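Local coordinates for protein bacterioferritin (Mycobacterium tuberculosis, PDB 3UOI) that probably oxidises iron(II) with dioxygen at its ferroxidase centres and stores the iron(III) as mineral inside a haem-containing shell of 24 subunits, at residues L12-E15 with Q16-S19; T61-I64 with L65-G69. One frame throughout, in Å; residues are numbered along the deposited sequence.

Contact 1: L12-E15 with Q16-S19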
ATOM      1  N   LEU A  12     -11.917 -54.739 -17.848  1.00 22.29           N
ATOM      2  CA  LEU A  12     -12.988 -53.916 -17.341  1.00 20.91           C
ATOM      3  C   LEU A  12     -12.617 -52.446 -17.480  1.00 18.24           C
ATOM      4  O   LEU A  12     -13.406 -51.643 -17.870  1.00 14.34           O
ATOM      5  CB  LEU A  12     -13.286 -54.297 -15.907  1.00 19.26           C
ATOM      6  CG  LEU A  12     -14.075 -53.312 -15.090  1.00 20.24           C
ATOM      7  CD1 LEU A  12     -15.440 -53.329 -15.518  1.00 24.09           C
ATOM      8  CD2 LEU A  12     -13.975 -53.674 -13.719  1.00 17.60           C
ATOM      9  N   LEU A  13     -11.382 -52.166 -17.134  1.00 18.47           N
ATOM     10  CA  LEU A  13     -10.821 -50.866 -17.179  1.00 19.55           C
ATOM     11  C   LEU A  13     -10.775 -50.369 -18.589  1.00 19.71           C
ATOM     12  O   LEU A  13     -11.204 -49.296 -18.848  1.00 22.05           O
ATOM     13  CB  LEU A  13      -9.434 -50.863 -16.517  1.00 18.99           C
ATOM     14  CG  LEU A  13      -9.390 -50.884 -14.978  1.00 15.80           C
ATOM     15  CD1 LEU A  13      -8.022 -50.961 -14.351  1.00 11.03           C
ATOM     16  CD2 LEU A  13     -10.147 -49.750 -14.413  1.00 14.96           C
ATOM     17  N   ASN A  14     -10.303 -51.191 -19.497  1.00 18.64           N
ATOM     18  CA  ASN A  14     -10.223 -50.826 -20.898  1.00 19.74           C
ATOM     19  C   ASN A  14     -11.586 -50.609 -21.526  1.00 20.87           C
ATOM     20  O   ASN A  14     -11.740 -49.829 -22.384  1.00 17.71           O
ATOM     21  CB  ASN A  14      -9.367 -51.760 -21.719  1.00 18.99           C
ATOM     22  CG  ASN A  14      -7.977 -51.310 -21.810  1.00 25.08           C
ATOM     23  OD1 ASN A  14      -7.709 -50.249 -22.292  1.00 28.71           O
ATOM     24  ND2 ASN A  14      -7.076 -52.121 -21.368  1.00 23.92           N
ATOM     25  N   GLU A  15     -12.538 -51.369 -21.045  1.00 18.88           N
ATOM     26  CA  GLU A  15     -13.886 -51.242 -21.484  1.00 22.74           C
ATOM     27  C   GLU A  15     -14.419 -49.878 -21.105  1.00 19.88           C
ATOM     28  O   GLU A  15     -15.070 -49.257 -21.855  1.00 20.18           O
ATOM     29  CB  GLU A  15     -14.747 -52.295 -20.812  1.00 22.99           C
ATOM     30  CG  GLU A  15     -14.995 -53.500 -21.611  1.00 32.81           C
ATOM     31  CD  GLU A  15     -15.957 -54.413 -20.935  1.00 41.88           C
ATOM     32  OE1 GLU A  15     -15.534 -55.483 -20.531  1.00 47.62           O
ATOM     33  OE2 GLU A  15     -17.127 -54.042 -20.809  1.00 47.01           O
ATOM     34  N   GLN A  16     -14.151 -49.482 -19.872  1.00 23.10           N
ATOM     35  CA  GLN A  16     -14.599 -48.221 -19.324  1.00 22.14           C
ATOM     36  C   GLN A  16     -13.887 -47.092 -19.998  1.00 22.51           C
ATOM     37  O   GLN A  16     -14.461 -46.078 -20.251  1.00 23.65           O
ATOM     38  CB  GLN A  16     -14.551 -48.186 -17.818  1.00 19.76           C
ATOM     39  CG  GLN A  16     -15.086 -46.949 -17.186  1.00 17.49           C
ATOM     40  CD  GLN A  16     -16.552 -46.682 -17.449  1.00 19.61           C
ATOM     41  OE1 GLN A  16     -17.334 -47.564 -17.700  1.00 19.15           O
ATOM     42  NE2 GLN A  16     -16.896 -45.439 -17.422  1.00 22.94           N
ATOM     43  N   LEU A  17     -12.622 -47.304 -20.289  1.00 22.78           N
ATOM     44  CA  LEU A  17     -11.840 -46.315 -20.965  1.00 21.20           C
ATOM     45  C   LEU A  17     -12.444 -46.049 -22.332  1.00 21.57           C
ATOM     46  O   LEU A  17     -12.615 -44.943 -22.697  1.00 22.21           O
ATOM     47  CB  LEU A  17     -10.402 -46.787 -21.116  1.00 20.00           C
ATOM     48  CG  LEU A  17      -9.531 -45.963 -22.058  1.00 20.00           C
ATOM     49  CD1 LEU A  17      -9.580 -44.490 -21.708  1.00 20.00           C
ATOM     50  CD2 LEU A  17      -8.139 -46.413 -22.076  1.00 20.00           C
ATOM     51  N   THR A  18     -12.793 -47.095 -23.053  1.00 19.97           N
ATOM     52  CA  THR A  18     -13.376 -46.974 -24.370  1.00 21.61           C
ATOM     53  C   THR A  18     -14.697 -46.141 -24.234  1.00 21.09           C
ATOM     54  O   THR A  18     -14.981 -45.249 -24.993  1.00 17.54           O
ATOM     55  CB  THR A  18     -13.594 -48.365 -25.035  1.00 22.98           C
ATOM     56  OG1 THR A  18     -12.384 -48.852 -25.593  1.00 24.22           O
ATOM     57  CG2 THR A  18     -14.653 -48.345 -26.097  1.00 24.40           C
ATOM     58  N   SER A  19     -15.440 -46.439 -23.194  1.00 19.77           N
ATOM     59  CA  SER A  19     -16.654 -45.739 -22.921  1.00 21.27           C
ATOM     60  C   SER A  19     -16.402 -44.217 -22.720  1.00 20.83           C
ATOM     61  O   SER A  19     -17.107 -43.421 -23.248  1.00 19.98           O
ATOM     62  CB  SER A  19     -17.279 -46.324 -21.660  1.00 20.95           C
ATOM     63  OG  SER A  19     -18.517 -45.808 -21.415  1.00 23.09           O
TER
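Residues Leu12 to Glu15 join Gln16 to Ser19 through consecutive turns of helix 7-36, a local and largely buried contact in the four-helix bundle of the ferritin fold. Four backbone bonds, each from residue i+4 back to residue i, carry it. Gln16 N reaches Leu12 O at 3.0 Å, and Leu17 N reaches Leu13 O at 2.8 Å. Thr18 N and Asn14 O follow at 3.0 Å; the last of the four pairs Ser19 N with Glu15 O at 3.1 Å.

The side chains belong to different faces of the helix. Asn14 and Leu17 run alongside each other, pointing the same way, with Asn14 OD1 3.9 Å from Leu17 CD2. The Asn14 amide uses both its polar atoms: OD1 accepts from Asn72 N, while ND2 donates to Leu70 O, so the residue suits a site where the helix meets a loop. Leu17 also brings CB to 3.5 Å from Leu13 O, the ordinary approach of one helical turn to the next. Thr18 suits its place through its hydroxyl, since OG1 is hydrogen-bonded to Arg75 NE. Leu12 and Leu13, being purely apolar, suit the interior, where both pack on Leu122 of helix 116-146.

Gln16 projects from another face. With CG anti to the backbone N (chi1 -176°) and a bend at chi2 (62°), its buried amide is brought between Arg102, whose NH2 donates to OE1, and Glu20, whose OE1 accepts from NE2. A donor at OE1 and an acceptor at NE2 fix which way round the amide sits. Glu20 is a predicted iron ligand, so Gln16 is well placed as a second-shell residue that may hold its carboxylate in place.

Contact 2: T61-I64 with L65-G69; sequences TDRI and LLLDG
Ile64 and Gly69 meet in a Schellman motif, the turn that ends helix 40-66 of the ferritin-like bundle. Its defining bonds are the 2.8 Å hydrogen bond from Gly69 N to Ile64 O (i+5 to i, the 6→1 bond) and the shorter-range bond from Asp68 N to Leu65 O. Asp68 adopts a left-handed backbone conformation (phi 66°), which turns the chain back on itself. Before the turn, ordinary helical bonds run from Leu65 N to Thr61 O and from Leu66 N to Asp62 O. Leu67 N follows with a bond of 3.2 Å to Arg63 O and a weak one to Ile64 O, marking the loss of regular helix.

Apolar contacts are built around Arg63. Its chain leaves with CG anti to the backbone N (chi1 -164°) and bends at chi2 (53°), carrying the guanidinium forward, toward the C-terminal end of the helix. Leu67 covers one face of that flat group, its CG lying 4.0 Å above the plane towards the rim, and CD1 comes 3.7 Å from Arg63 NE. Leucine suits position 67 because it shelters a charged group without competing for its N-H bonds. Leu66 only brushes the group, its CD2 approaching obliquely to 4.1 Å from Arg63 NH1.

Charged groups instead find partners elsewhere. Arg63 NE bonds Ser118 OG, and NH1 forms a salt bridge with Glu130 of a third subunit; Asp62 OD1 pairs with Lys32 NZ of a second subunit.

At the turn, having no side chain, Gly69 lets its backbone come close to the Ile64 branch: Ile64 CG2 lies 3.7 Å from Gly69 C.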
ATOM      1  N   THR A  61      -6.386 -44.322 -17.517  1.00 21.01           N
ATOM      2  CA  THR A  61      -5.175 -44.565 -18.240  1.00 21.00           C
ATOM      3  C   THR A  61      -3.991 -44.787 -17.318  1.00 20.52           C
ATOM      4  O   THR A  61      -3.264 -45.680 -17.541  1.00 22.48           O
ATOM      5  CB  THR A  61      -4.877 -43.416 -19.182  1.00 19.00           C
ATOM      6  OG1 THR A  61      -5.999 -43.220 -20.012  1.00 20.80           O
ATOM      7  CG2 THR A  61      -3.682 -43.731 -20.023  1.00 17.28           C
ATOM      8  N   ASP A  62      -3.860 -43.976 -16.275  1.00 22.14           N
ATOM      9  CA  ASP A  62      -2.815 -44.073 -15.274  1.00 20.71           C
ATOM     10  C   ASP A  62      -2.984 -45.403 -14.532  1.00 21.16           C
ATOM     11  O   ASP A  62      -2.036 -46.024 -14.217  1.00 18.76           O
ATOM     12  CB  ASP A  62      -2.922 -42.981 -14.189  1.00 23.22           C
ATOM     13  CG  ASP A  62      -2.651 -41.575 -14.665  1.00 24.12           C
ATOM     14  OD1 ASP A  62      -1.924 -41.406 -15.584  1.00 31.53           O
ATOM     15  OD2 ASP A  62      -3.148 -40.652 -14.067  1.00 28.13           O
ATOM     16  N   ARG A  63      -4.217 -45.783 -14.218  1.00 20.46           N
ATOM     17  CA  ARG A  63      -4.444 -47.016 -13.474  1.00 19.63           C
ATOM     18  C   ARG A  63      -3.972 -48.240 -14.275  1.00 19.59           C
ATOM     19  O   ARG A  63      -3.307 -49.075 -13.765  1.00 21.62           O
ATOM     20  CB  ARG A  63      -5.916 -47.129 -13.045  1.00 20.30           C
ATOM     21  CG  ARG A  63      -6.254 -48.111 -11.982  1.00 15.02           C
ATOM     22  CD  ARG A  63      -5.445 -48.014 -10.682  1.00 18.78           C
ATOM     23  NE  ARG A  63      -5.414 -49.296  -9.985  1.00 22.40           N
ATOM     24  CZ  ARG A  63      -4.574 -49.682  -9.054  1.00 19.91           C
ATOM     25  NH1 ARG A  63      -3.664 -48.898  -8.613  1.00 23.25           N
ATOM     26  NH2 ARG A  63      -4.693 -50.888  -8.557  1.00 19.93           N
ATOM     27  N   ILE A  64      -4.302 -48.261 -15.542  1.00 20.20           N
ATOM     28  CA  ILE A  64      -3.979 -49.323 -16.439  1.00 21.52           C
ATOM     29  C   ILE A  64      -2.487 -49.431 -16.573  1.00 22.72           C
ATOM     30  O   ILE A  64      -1.955 -50.498 -16.545  1.00 20.95           O
ATOM     31  CB  ILE A  64      -4.623 -49.084 -17.824  1.00 21.39           C
ATOM     32  CG1 ILE A  64      -6.158 -49.021 -17.751  1.00 15.83           C
ATOM     33  CG2 ILE A  64      -4.137 -50.049 -18.813  1.00 23.01           C
ATOM     34  CD1 ILE A  64      -6.773 -49.049 -18.985  1.00 12.41           C
ATOM     35  N   LEU A  65      -1.831 -48.293 -16.723  1.00 23.18           N
ATOM     36  CA  LEU A  65      -0.407 -48.261 -16.826  1.00 25.21           C
ATOM     37  C   LEU A  65       0.290 -48.735 -15.545  1.00 25.41           C
ATOM     38  O   LEU A  65       1.115 -49.535 -15.606  1.00 24.95           O
ATOM     39  CB  LEU A  65       0.101 -46.911 -17.309  1.00 26.44           C
ATOM     40  CG  LEU A  65      -0.167 -46.475 -18.748  1.00 25.98           C
ATOM     41  CD1 LEU A  65       0.493 -45.100 -19.032  1.00 29.73           C
ATOM     42  CD2 LEU A  65       0.267 -47.539 -19.755  1.00 24.69           C
ATOM     43  N   LEU A  66      -0.144 -48.302 -14.389  1.00 24.75           N
ATOM     44  CA  LEU A  66       0.491 -48.749 -13.181  1.00 24.84           C
ATOM     45  C   LEU A  66       0.376 -50.294 -13.033  1.00 24.67           C
ATOM     46  O   LEU A  66       1.196 -50.898 -12.472  1.00 22.50           O
ATOM     47  CB  LEU A  66      -0.010 -48.005 -11.965  1.00 24.22           C
ATOM     48  CG  LEU A  66       0.657 -48.059 -10.593  1.00 25.46           C
ATOM     49  CD1 LEU A  66       0.254 -46.874  -9.881  1.00 32.00           C
ATOM     50  CD2 LEU A  66       0.267 -49.238  -9.740  1.00 28.23           C
ATOM     51  N   LEU A  67      -0.660 -50.888 -13.580  1.00 25.09           N
ATOM     52  CA  LEU A  67      -0.851 -52.318 -13.476  1.00 26.66           C
ATOM     53  C   LEU A  67      -0.233 -53.007 -14.659  1.00 27.07           C
ATOM     54  O   LEU A  67      -0.500 -54.140 -14.892  1.00 29.85           O
ATOM     55  CB  LEU A  67      -2.319 -52.719 -13.306  1.00 26.27           C
ATOM     56  CG  LEU A  67      -3.008 -52.208 -12.053  1.00 26.12           C
ATOM     57  CD1 LEU A  67      -4.441 -52.041 -12.222  1.00 24.74           C
ATOM     58  CD2 LEU A  67      -2.722 -53.120 -10.898  1.00 29.29           C
ATOM     59  N   ASP A  68       0.567 -52.287 -15.408  1.00 24.74           N
ATOM     60  CA  ASP A  68       1.245 -52.844 -16.553  1.00 25.91           C
ATOM     61  C   ASP A  68       0.345 -53.286 -17.734  1.00 24.33           C
ATOM     62  O   ASP A  68       0.710 -54.129 -18.459  1.00 23.80           O
ATOM     63  CB  ASP A  68       2.159 -54.000 -16.075  1.00 27.23           C
ATOM     64  CG  ASP A  68       3.126 -54.493 -17.138  1.00 31.44           C
ATOM     65  OD1 ASP A  68       4.125 -53.833 -17.404  1.00 36.22           O
ATOM     66  OD2 ASP A  68       2.882 -55.556 -17.692  1.00 37.53           O
ATOM     67  N   GLY A  69      -0.812 -52.688 -17.917  1.00 23.66           N
ATOM     68  CA  GLY A  69      -1.673 -52.979 -19.047  1.00 23.21           C
ATOM     69  C   GLY A  69      -1.459 -52.156 -20.307  1.00 23.84           C
ATOM     70  O   GLY A  69      -0.677 -51.291 -20.292  1.00 25.14           O
TER

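Overall arrangement
Both contacts are local, one within a helix and one at a helix end, and they occupy different depths of the bundle. Contact 1 lies within helix 7-36, buried and close to the predicted iron site; contact 2 is the partly buried end of helix 40-66, where other subunits approach. The two helices pack directly: Ile64 CD1 lies 3.6 Å from Asn14 OD1, and Ile64 CG1 lies 4.0 Å from Leu13 CB. Chemistry follows place. Contact 1 keeps an unbroken run of i+4 to i bonds and turns its polar groups to partners in the same chain, whereas contact 2 ends that run at a turn and sends charges across subunit boundaries.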